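Local coordinates for protein Lys-gingipain W83 (Porphyromonas gingivalis, PDB 3KM5) that is a secreted cysteine protease cleaving after lysine, represented here by its K2 cleaved adhesin domain, one of the adhesin domains whose isolated forms are haemolytic in vitro, at residues A[29-34]-A[61-66]; A[7-12]-A[19-24]; A[80-85]-A[93-98]. All coordinates share one frame; numbering follows the deposited sequence.

Contact 1 (A[29-34]-A[61-66]); sequences DGQGWL and MALNPD. With CA (calcium ion), chain C; NO3 (nitrate ion), chain F.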
loop_
_atom_site.group_PDB
_atom_site.type_symbol
_atom_site.label_atom_id
_atom_site.label_comp_id
_atom_site.label_asym_id
_atom_site.label_seq_id
_atom_site.Cartn_x
_atom_site.Cartn_y
_atom_site.Cartn_z
ATOM N N ASP A 29 -15.724 -4.689 4.128
ATOM C CA ASP A 29 -15.441 -5.929 4.853
ATOM C C ASP A 29 -14.664 -5.759 6.187
ATOM O O ASP A 29 -14.235 -6.729 6.790
ATOM C CB ASP A 29 -14.682 -6.954 3.984
ATOM C CG ASP A 29 -13.263 -6.548 3.673
ATOM O OD1 ASP A 29 -12.841 -5.438 4.090
ATOM O OD2 ASP A 29 -12.563 -7.331 3.003
ATOM N N GLY A 30 -14.460 -4.527 6.651
ATOM C CA GLY A 30 -13.778 -4.324 7.943
ATOM C C GLY A 30 -12.288 -4.626 7.918
ATOM O O GLY A 30 -11.651 -4.761 8.950
ATOM N N GLN A 31 -11.713 -4.664 6.718
ATOM C CA GLN A 31 -10.281 -4.910 6.498
ATOM C C GLN A 31 -9.748 -3.866 5.519
ATOM O O GLN A 31 -10.368 -3.608 4.473
ATOM C CB GLN A 31 -10.048 -6.334 5.965
ATOM C CG GLN A 31 -10.608 -7.392 6.973
ATOM C CD GLN A 31 -10.401 -8.832 6.615
ATOM O OE1 GLN A 31 -11.359 -9.602 6.511
ATOM N NE2 GLN A 31 -9.157 -9.220 6.452
ATOM N N GLY A 32 -8.621 -3.222 5.863
ATOM C CA GLY A 32 -8.142 -2.153 5.041
ATOM C C GLY A 32 -6.650 -1.993 5.212
ATOM O O GLY A 32 -5.949 -2.955 5.555
ATOM N N TRP A 33 -6.175 -0.781 4.929
ATOM C CA TRP A 33 -4.750 -0.477 5.040
ATOM C C TRP A 33 -4.305 -0.355 6.497
ATOM O O TRP A 33 -4.919 0.386 7.273
ATOM C CB TRP A 33 -4.449 0.828 4.330
ATOM C CG TRP A 33 -4.518 0.774 2.830
ATOM C CD1 TRP A 33 -5.561 1.162 2.065
ATOM C CD2 TRP A 33 -3.489 0.359 1.914
ATOM N NE1 TRP A 33 -5.265 1.026 0.750
ATOM C CE2 TRP A 33 -4.003 0.505 0.610
ATOM C CE3 TRP A 33 -2.209 -0.167 2.072
ATOM C CZ2 TRP A 33 -3.228 0.239 -0.526
ATOM C CZ3 TRP A 33 -1.461 -0.467 0.945
ATOM C CH2 TRP A 33 -1.988 -0.286 -0.336
ATOM N N LEU A 34 -3.242 -1.074 6.854
ATOM C CA LEU A 34 -2.691 -1.064 8.208
ATOM C C LEU A 34 -1.176 -0.977 8.141
ATOM O O LEU A 34 -0.549 -1.603 7.283
ATOM C CB LEU A 34 -3.018 -2.361 8.964
ATOM C CG LEU A 34 -4.470 -2.666 9.352
ATOM C CD1 LEU A 34 -4.490 -4.046 9.987
ATOM C CD2 LEU A 34 -5.013 -1.644 10.320
ATOM N N MET A 61 -8.250 -15.681 5.181
ATOM C CA MET A 61 -9.377 -15.972 4.303
ATOM C C MET A 61 -9.274 -15.074 3.072
ATOM O O MET A 61 -8.572 -14.064 3.080
ATOM C CB MET A 61 -10.728 -15.785 5.015
ATOM C CG MET A 61 -11.133 -14.342 5.359
ATOM S SD MET A 61 -12.888 -14.215 5.803
ATOM C CE MET A 61 -13.169 -12.450 5.884
ATOM N N ALA A 62 -9.922 -15.487 1.988
ATOM C CA ALA A 62 -9.946 -14.735 0.733
ATOM C C ALA A 62 -10.770 -13.459 0.879
ATOM O O ALA A 62 -11.805 -13.476 1.539
ATOM C CB ALA A 62 -10.527 -15.591 -0.373
ATOM N N LEU A 63 -10.304 -12.380 0.246
ATOM C CA LEU A 63 -10.925 -11.043 0.310
ATOM C C LEU A 63 -11.057 -10.447 -1.082
ATOM O O LEU A 63 -10.327 -10.856 -1.998
ATOM C CB LEU A 63 -10.082 -10.100 1.172
ATOM C CG LEU A 63 -9.794 -10.589 2.577
ATOM C CD1 LEU A 63 -8.731 -9.750 3.314
ATOM C CD2 LEU A 63 -11.079 -10.686 3.391
ATOM N N ASN A 64 -11.956 -9.474 -1.202
ATOM C CA ASN A 64 -12.259 -8.706 -2.397
ATOM C C ASN A 64 -12.115 -7.206 -2.060
ATOM O O ASN A 64 -13.104 -6.479 -1.863
ATOM C CB ASN A 64 -13.680 -9.002 -2.888
ATOM C CG ASN A 64 -13.784 -10.322 -3.623
ATOM O OD1 ASN A 64 -13.646 -11.399 -3.028
ATOM N ND2 ASN A 64 -14.042 -10.241 -4.936
ATOM N N PRO A 65 -10.858 -6.760 -1.908
ATOM C CA PRO A 65 -10.689 -5.407 -1.395
ATOM C C PRO A 65 -11.082 -4.271 -2.330
ATOM O O PRO A 65 -11.060 -4.399 -3.554
ATOM C CB PRO A 65 -9.171 -5.327 -1.157
ATOM C CG PRO A 65 -8.598 -6.319 -2.131
ATOM C CD PRO A 65 -9.561 -7.439 -2.050
ATOM N N ASP A 66 -11.448 -3.164 -1.722
ATOM C CA ASP A 66 -11.480 -1.852 -2.361
ATOM C C ASP A 66 -11.111 -0.834 -1.288
ATOM O O ASP A 66 -11.973 -0.186 -0.679
ATOM C CB ASP A 66 -12.830 -1.575 -3.034
ATOM C CG ASP A 66 -12.813 -0.288 -3.866
ATOM O OD1 ASP A 66 -11.748 0.336 -3.961
ATOM O OD2 ASP A 66 -13.878 0.167 -4.353
HETATM CA CA CA C . -11.853 -3.706 2.755
HETATM N N NO3 F . -7.964 -3.750 9.042
HETATM O O1 NO3 F . -8.218 -2.445 8.632
HETATM O O2 NO3 F . -7.333 -4.640 8.196
HETATM O O3 NO3 F . -8.337 -4.208 10.332
HETATM O O HOH W 1 -13.541 -9.044 1.248
HETATM O O HOH W 2 -10.747 -5.694 1.860
#
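Gln31 and Leu63 meet where two irregular segments, 29-34 and 61-66, approach each other at a steep angle, without strand pairing, at one end of the jelly-roll domain. The first belongs to a calcium-binding loop in which Asp25, Asp27 and Asp29 recur at every second position, a spacing like that of DxDxDG-type loops; Gln31 and Asn67 complete the protein ligands. Across the segments the direct contact is between carbon and polar atoms. The forked end of Leu63 lies over one face of the Gln31 carboxamide, CD1 being 3.2 Å from NE2 of Gln31. Its other methyl, CD2, sits 3.3 Å from OE1 of Gln31, and the two side chains cross at about a right angle. The amide is carried there by a chain extended beyond CG (chi2 -177°). CD2 of Leu63 also approaches OD2 of Asp29 at 3.7 Å, while a backbone hydrogen bond between Leu63 and Ser57 ties the 61-66 segment to the residue just after strand 51-56.

The Asp29 carboxylate divides its work. OD1 binds calcium at 2.4 Å and accepts the N-H of Gln31 in an Asx turn, the donor standing 49° out of the carboxylate plane. This turn brings the carbonyl O of Gln31 to the same metal, at 2.3 Å. OD2 instead takes hydrogen bonds from two waters. One, 2.6 Å from Asp29 OD2, also accepts from the backbone N of Asn64 and so bridges the two segments. The other is itself a calcium ligand and donates to Asp29 OD2 at 2.7 Å.

Contact 2 (A[7-12]-A[19-24]); sequences ETFESS and AEWTTI. With CA (calcium ion), chain D; SO4 (sulfate ion), chain E.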
loop_
_atom_site.group_PDB
_atom_site.type_symbol
_atom_site.label_atom_id
_atom_site.label_comp_id
_atom_site.label_asym_id
_atom_site.label_seq_id
_atom_site.Cartn_x
_atom_site.Cartn_y
_atom_site.Cartn_z
ATOM N N GLU A 7 7.205 9.501 3.276
ATOM C CA GLU A 7 6.511 8.705 4.274
ATOM C C GLU A 7 7.189 7.364 4.442
ATOM O O GLU A 7 7.281 6.591 3.490
ATOM C CB GLU A 7 5.036 8.504 3.906
ATOM C CG GLU A 7 4.284 7.589 4.853
ATOM C CD GLU A 7 4.276 8.119 6.269
ATOM O OE1 GLU A 7 3.569 9.124 6.503
ATOM O OE2 GLU A 7 4.975 7.550 7.134
ATOM N N THR A 8 7.739 7.118 5.633
ATOM C CA THR A 8 8.474 5.888 5.912
ATOM C C THR A 8 7.663 4.911 6.717
ATOM O O THR A 8 8.098 3.781 6.888
ATOM C CB THR A 8 9.759 6.168 6.697
ATOM O OG1 THR A 8 9.414 6.662 8.001
ATOM C CG2 THR A 8 10.648 7.137 5.922
ATOM N N PHE A 9 6.555 5.372 7.289
ATOM C CA PHE A 9 5.748 4.606 8.236
ATOM C C PHE A 9 6.426 4.282 9.551
ATOM O O PHE A 9 5.844 3.626 10.384
ATOM C CB PHE A 9 5.147 3.346 7.599
ATOM C CG PHE A 9 4.295 3.669 6.401
ATOM C CD1 PHE A 9 3.101 4.355 6.577
ATOM C CD2 PHE A 9 4.761 3.438 5.116
ATOM C CE1 PHE A 9 2.336 4.767 5.487
ATOM C CE2 PHE A 9 3.983 3.843 4.022
ATOM C CZ PHE A 9 2.790 4.497 4.207
ATOM N N GLU A 10 7.621 4.831 9.774
ATOM C CA GLU A 10 8.355 4.520 10.986
ATOM C C GLU A 10 7.705 5.154 12.214
ATOM O O GLU A 10 7.798 4.569 13.308
ATOM C CB GLU A 10 9.823 4.917 10.853
ATOM C CG GLU A 10 10.507 4.219 9.687
ATOM C CD GLU A 10 10.411 2.721 9.743
ATOM O OE1 GLU A 10 10.778 2.104 10.775
ATOM O OE2 GLU A 10 9.994 2.105 8.713
ATOM N N SER A 11 7.016 6.286 12.023
ATOM C CA SER A 11 6.241 6.921 13.106
ATOM C C SER A 11 4.842 6.334 13.352
ATOM O O SER A 11 4.122 6.794 14.255
ATOM C CB SER A 11 6.113 8.421 12.872
ATOM O OG SER A 11 5.118 8.685 11.898
ATOM N N SER A 12 4.451 5.335 12.562
ATOM C CA SER A 12 3.177 4.658 12.769
ATOM C C SER A 12 3.392 3.395 13.593
ATOM O O SER A 12 4.526 2.997 13.867
ATOM C CB SER A 12 2.561 4.266 11.422
ATOM O OG SER A 12 2.169 5.437 10.728
ATOM N N ALA A 19 -0.259 6.986 10.754
ATOM C CA ALA A 19 -0.327 8.319 11.289
ATOM C C ALA A 19 -0.306 9.304 10.103
ATOM O O ALA A 19 0.460 9.135 9.171
ATOM C CB ALA A 19 0.887 8.523 12.212
ATOM N N GLU A 20 -1.167 10.300 10.120
ATOM C CA GLU A 20 -1.208 11.336 9.062
ATOM C C GLU A 20 -1.756 10.892 7.707
ATOM O O GLU A 20 -1.646 11.648 6.746
ATOM C CB GLU A 20 0.171 11.955 8.791
ATOM C CG GLU A 20 0.862 12.603 9.971
ATOM C CD GLU A 20 1.993 13.522 9.506
ATOM O OE1 GLU A 20 1.794 14.752 9.496
ATOM O OE2 GLU A 20 3.055 13.009 9.093
ATOM N N TRP A 21 -2.372 9.725 7.648
ATOM C CA TRP A 21 -3.108 9.287 6.455
ATOM C C TRP A 21 -4.524 9.021 6.893
ATOM O O TRP A 21 -4.784 8.784 8.084
ATOM C CB TRP A 21 -2.508 8.002 5.849
ATOM C CG TRP A 21 -1.129 8.197 5.291
ATOM C CD1 TRP A 21 0.008 8.481 5.994
ATOM C CD2 TRP A 21 -0.745 8.234 3.899
ATOM N NE1 TRP A 21 1.066 8.643 5.139
ATOM C CE2 TRP A 21 0.638 8.481 3.852
ATOM C CE3 TRP A 21 -1.435 8.030 2.704
ATOM C CZ2 TRP A 21 1.334 8.570 2.668
ATOM C CZ3 TRP A 21 -0.737 8.100 1.504
ATOM C CH2 TRP A 21 0.641 8.373 1.487
ATOM N N THR A 22 -5.448 9.035 5.952
ATOM C CA THR A 22 -6.770 8.505 6.231
ATOM C C THR A 22 -7.023 7.292 5.347
ATOM O O THR A 22 -6.282 7.076 4.400
ATOM C CB THR A 22 -7.867 9.559 6.062
ATOM O OG1 THR A 22 -7.789 10.143 4.774
ATOM C CG2 THR A 22 -7.760 10.692 7.134
ATOM N N THR A 23 -8.038 6.512 5.656
ATOM C CA THR A 23 -8.330 5.323 4.915
ATOM C C THR A 23 -9.830 5.224 4.680
ATOM O O THR A 23 -10.647 5.792 5.418
ATOM C CB THR A 23 -7.883 4.051 5.640
ATOM O OG1 THR A 23 -8.656 3.895 6.843
ATOM C CG2 THR A 23 -6.399 4.052 5.998
ATOM N N ILE A 24 -10.152 4.517 3.612
ATOM C CA ILE A 24 -11.524 4.108 3.285
ATOM C C ILE A 24 -11.564 2.592 3.049
ATOM O O ILE A 24 -10.793 2.037 2.231
ATOM C CB ILE A 24 -12.094 4.826 2.041
ATOM C CG1 ILE A 24 -11.942 6.344 2.146
ATOM C CG2 ILE A 24 -13.588 4.460 1.856
ATOM C CD1 ILE A 24 -12.331 7.083 0.856
HETATM CA CA CA D . 9.573 1.914 6.390
HETATM S S SO4 E . 7.073 8.944 9.255
HETATM O O1 SO4 E . 8.114 9.349 10.211
HETATM O O2 SO4 E . 6.045 10.003 9.135
HETATM O O3 SO4 E . 6.486 7.717 9.737
HETATM O O4 SO4 E . 7.603 8.818 7.899
HETATM O O HOH W 3 3.118 10.103 8.889
HETATM O O HOH W 4 5.093 11.294 11.283
HETATM O O HOH W 5 11.177 3.420 5.531
#
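The indole N-H of Trp21 is given to the carboxylate of Glu7, with NE1 to OE1 at 2.9 Å and a fairly straight angle of 161°. The acceptor lies almost exactly in the indole plane, yet the donor stands well above the plane of the carboxylate. A second direct bond joins the segments where the backbone N of Ala19 donates to OG of Ser12, again at 2.9 Å. Beside these, CE1 of Phe9 rests over one face of the indole, 4.1 Å from Trp21 NE1; the rings meet obliquely, their planes at 40°.

Behind this first shell, Glu7 is held by its other oxygen: OE2 accepts the backbone N-H of Phe9 at 2.7 Å, using the anti lone pair. With CG anti to the backbone N (chi1 175°), CG of Glu7 lies over a face of the Phe9 ring, 3.4 Å above its plane; the bend at chi2 then turns the carboxylate toward Trp21 and the N-H of Phe9. A water donating to OE1 of Glu7 also reaches the carbonyl O of Ala19.

The contact lies at the passage from one sheet of the jelly roll to the other, since Glu7 pairs with Ile174 of strand 168-177, and Thr22 with Ile70 of the facing sheet.

Farther out, an ST turn at Thr8 and a type I turn from Phe9 to Ser12 shape the loop. In the same loop Thr8 O and Glu10 OE2 bind a calcium ion, each at 2.4 Å, which Gly48, Asn51 and Asp172 also bind. On the loop's backbone sits a sulfate, probably from the crystallisation liquor, whose O4 accepts from Thr8 N at 2.8 Å.

Contact 3 (A[80-85]-A[93-98]); sequences VKYYYA and DHYAVM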
loop_
_atom_site.group_PDB
_atom_site.type_symbol
_atom_site.label_atom_id
_atom_site.label_comp_id
_atom_site.label_asym_id
_atom_site.label_seq_id
_atom_site.Cartn_x
_atom_site.Cartn_y
_atom_site.Cartn_z
ATOM N N VAL A 80 5.107 11.477 -7.229
ATOM C CA VAL A 80 5.218 10.556 -6.094
ATOM C C VAL A 80 6.062 9.340 -6.535
ATOM O O VAL A 80 5.860 8.793 -7.618
ATOM C CB VAL A 80 3.809 10.171 -5.520
ATOM C CG1 VAL A 80 2.904 9.421 -6.572
ATOM C CG2 VAL A 80 3.962 9.365 -4.223
ATOM N N LYS A 81 7.069 9.002 -5.746
ATOM C CA LYS A 81 7.898 7.851 -5.986
ATOM C C LYS A 81 7.732 6.947 -4.766
ATOM O O LYS A 81 7.716 7.432 -3.621
ATOM C CB LYS A 81 9.355 8.281 -6.186
ATOM C CG LYS A 81 10.289 7.104 -6.446
ATOM C CD LYS A 81 11.040 6.712 -5.254
ATOM C CE LYS A 81 12.176 7.638 -5.049
ATOM N NZ LYS A 81 13.128 7.095 -4.055
ATOM N N TYR A 82 7.664 5.646 -4.952
ATOM C CA TYR A 82 7.408 4.745 -3.848
ATOM C C TYR A 82 7.940 3.366 -4.224
ATOM O O TYR A 82 8.321 3.121 -5.374
ATOM C CB TYR A 82 5.905 4.660 -3.504
ATOM C CG TYR A 82 5.060 4.219 -4.681
ATOM C CD1 TYR A 82 4.727 2.882 -4.859
ATOM C CD2 TYR A 82 4.667 5.116 -5.677
ATOM C CE1 TYR A 82 3.964 2.458 -5.959
ATOM C CE2 TYR A 82 3.919 4.703 -6.772
ATOM C CZ TYR A 82 3.574 3.388 -6.910
ATOM O OH TYR A 82 2.853 3.023 -8.028
ATOM N N TYR A 83 7.943 2.486 -3.239
ATOM C CA TYR A 83 8.297 1.086 -3.408
ATOM C C TYR A 83 7.151 0.218 -2.926
ATOM O O TYR A 83 6.556 0.493 -1.902
ATOM C CB TYR A 83 9.595 0.741 -2.642
ATOM C CG TYR A 83 10.760 1.618 -3.020
ATOM C CD1 TYR A 83 11.703 1.228 -3.954
ATOM C CD2 TYR A 83 10.910 2.870 -2.422
ATOM C CE1 TYR A 83 12.784 2.097 -4.300
ATOM C CE2 TYR A 83 11.936 3.709 -2.767
ATOM C CZ TYR A 83 12.879 3.325 -3.685
ATOM O OH TYR A 83 13.909 4.207 -4.033
ATOM N N TYR A 84 6.834 -0.823 -3.704
ATOM C CA TYR A 84 5.851 -1.806 -3.307
ATOM C C TYR A 84 6.438 -3.192 -3.311
ATOM O O TYR A 84 7.439 -3.479 -3.958
ATOM C CB TYR A 84 4.615 -1.727 -4.202
ATOM C CG TYR A 84 4.709 -2.362 -5.574
ATOM C CD1 TYR A 84 4.522 -3.725 -5.755
ATOM C CD2 TYR A 84 4.994 -1.595 -6.683
ATOM C CE1 TYR A 84 4.599 -4.298 -6.997
ATOM C CE2 TYR A 84 5.026 -2.161 -7.941
ATOM C CZ TYR A 84 4.862 -3.497 -8.088
ATOM O OH TYR A 84 4.917 -4.044 -9.358
ATOM N N ALA A 85 5.765 -4.069 -2.587
ATOM C CA ALA A 85 6.140 -5.475 -2.556
ATOM C C ALA A 85 4.864 -6.322 -2.523
ATOM O O ALA A 85 3.879 -5.952 -1.939
ATOM C CB ALA A 85 7.043 -5.773 -1.334
ATOM N N ASP A 93 -1.787 -8.434 -6.911
ATOM C CA ASP A 93 -2.538 -7.548 -6.046
ATOM C C ASP A 93 -2.633 -6.152 -6.672
ATOM O O ASP A 93 -1.889 -5.227 -6.392
ATOM C CB ASP A 93 -1.935 -7.602 -4.668
ATOM C CG ASP A 93 -2.538 -8.704 -3.845
ATOM O OD1 ASP A 93 -3.689 -8.562 -3.414
ATOM O OD2 ASP A 93 -1.848 -9.725 -3.640
ATOM N N HIS A 94 -3.572 -6.054 -7.603
ATOM C CA HIS A 94 -3.834 -4.881 -8.405
ATOM C C HIS A 94 -4.033 -3.634 -7.544
ATOM O O HIS A 94 -4.771 -3.675 -6.529
ATOM C CB HIS A 94 -5.085 -5.145 -9.295
ATOM C CG HIS A 94 -5.368 -4.045 -10.267
ATOM N ND1 HIS A 94 -4.834 -4.029 -11.534
ATOM C CD2 HIS A 94 -6.093 -2.910 -10.154
ATOM C CE1 HIS A 94 -5.216 -2.933 -12.160
ATOM N NE2 HIS A 94 -5.984 -2.230 -11.343
ATOM N N TYR A 95 -3.427 -2.535 -7.981
ATOM C CA TYR A 95 -3.627 -1.271 -7.284
ATOM C C TYR A 95 -3.543 -0.093 -8.231
ATOM O O TYR A 95 -2.973 -0.178 -9.319
ATOM C CB TYR A 95 -2.638 -1.145 -6.114
ATOM C CG TYR A 95 -1.260 -0.815 -6.603
ATOM C CD1 TYR A 95 -0.815 0.506 -6.598
ATOM C CD2 TYR A 95 -0.422 -1.784 -7.123
ATOM C CE1 TYR A 95 0.405 0.846 -7.128
ATOM C CE2 TYR A 95 0.833 -1.444 -7.641
ATOM C CZ TYR A 95 1.254 -0.101 -7.614
ATOM O OH TYR A 95 2.482 0.324 -8.152
ATOM N N ALA A 96 -4.138 1.002 -7.804
ATOM C CA ALA A 96 -4.063 2.276 -8.486
ATOM C C ALA A 96 -3.447 3.344 -7.599
ATOM O O ALA A 96 -3.637 3.330 -6.429
ATOM C CB ALA A 96 -5.466 2.736 -8.936
ATOM N N VAL A 97 -2.802 4.327 -8.222
ATOM C CA VAL A 97 -2.455 5.599 -7.595
ATOM C C VAL A 97 -3.486 6.584 -8.188
ATOM O O VAL A 97 -3.724 6.613 -9.424
ATOM C CB VAL A 97 -1.018 6.052 -7.938
ATOM C CG1 VAL A 97 -0.676 7.411 -7.360
ATOM C CG2 VAL A 97 -0.000 5.006 -7.464
ATOM N N MET A 98 -4.144 7.347 -7.319
ATOM C CA MET A 98 -5.162 8.295 -7.710
ATOM C C MET A 98 -4.890 9.644 -7.125
ATOM O O MET A 98 -4.173 9.790 -6.142
ATOM C CB MET A 98 -6.519 7.805 -7.211
ATOM C CG MET A 98 -6.765 6.318 -7.518
ATOM S SD MET A 98 -8.416 5.801 -7.032
ATOM C CE MET A 98 -9.435 6.548 -8.277
#
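Tyr82 and Tyr95 reach toward each other from the two facing sheets of the jelly roll, their strands running roughly antiparallel (155°) with axes 10.7 Å apart, too far for main-chain pairing. The gap is filled by side chains. The phenol rings come from opposite directions and meet at their hydroxyl ends, each OH lying near the plane of the other ring. Tyr82 OH donates to Tyr95 OH at 2.7 Å, and the Tyr95 hydroxyl is also bonded to Glu115 on strand 109-115. Two polar groups in the buried interior are thereby linked in a chain that leads to a carboxylate.

Tyr84 meets the same ring differently. Its face receives the edge of Tyr95 in an edge-to-face pair, with centroids 5.4 Å apart and planes at 58°. Both Tyr82 and Tyr84 point across to the opposing sheet and share one chi1 setting, CG between the backbone N and the carbonyl carbon; their rings flank the Tyr95 phenol, Tyr82 on its CE1 side and Tyr84 on its CE2 side. Tyr84 and Tyr95 come closest at CD2 of Tyr84 and OH of Tyr95, 3.5 Å.

Val97 slides past Tyr82 in the opposite direction, setting its CG2 methyl 3.5 Å from Tyr82 OH and obliquely to the ring. Phe158 adds an edge-to-face partner to Tyr82. Beyond the aromatic cluster the two valines point tip to tip, CG1 of Val80 lying 4.2 Å from CG1 of Val97.

From the N terminus, contact 2 comes first, closing the short loop as the chain leaves strand 5-7 for strand 22-25 in the other sheet. Contact 1 follows, joining the calcium loop after strand 22-25 to the approach to strand 66-70; the pair of strands 34-37 and 51-56 lies in between. Contact 3 then spans the interior, where strand 79-86 and strand 95-100 face each other from different sheets. The three follow in series, none nested or crossed. Contacts 1 and 2, centres about 18 Å apart, touch where CB of Trp33 packs on CG2 of Thr23 at 4.1 Å; contact 3 touches neither. Contacts 1 and 2 each lie at a calcium site, contact 3 between the sheets.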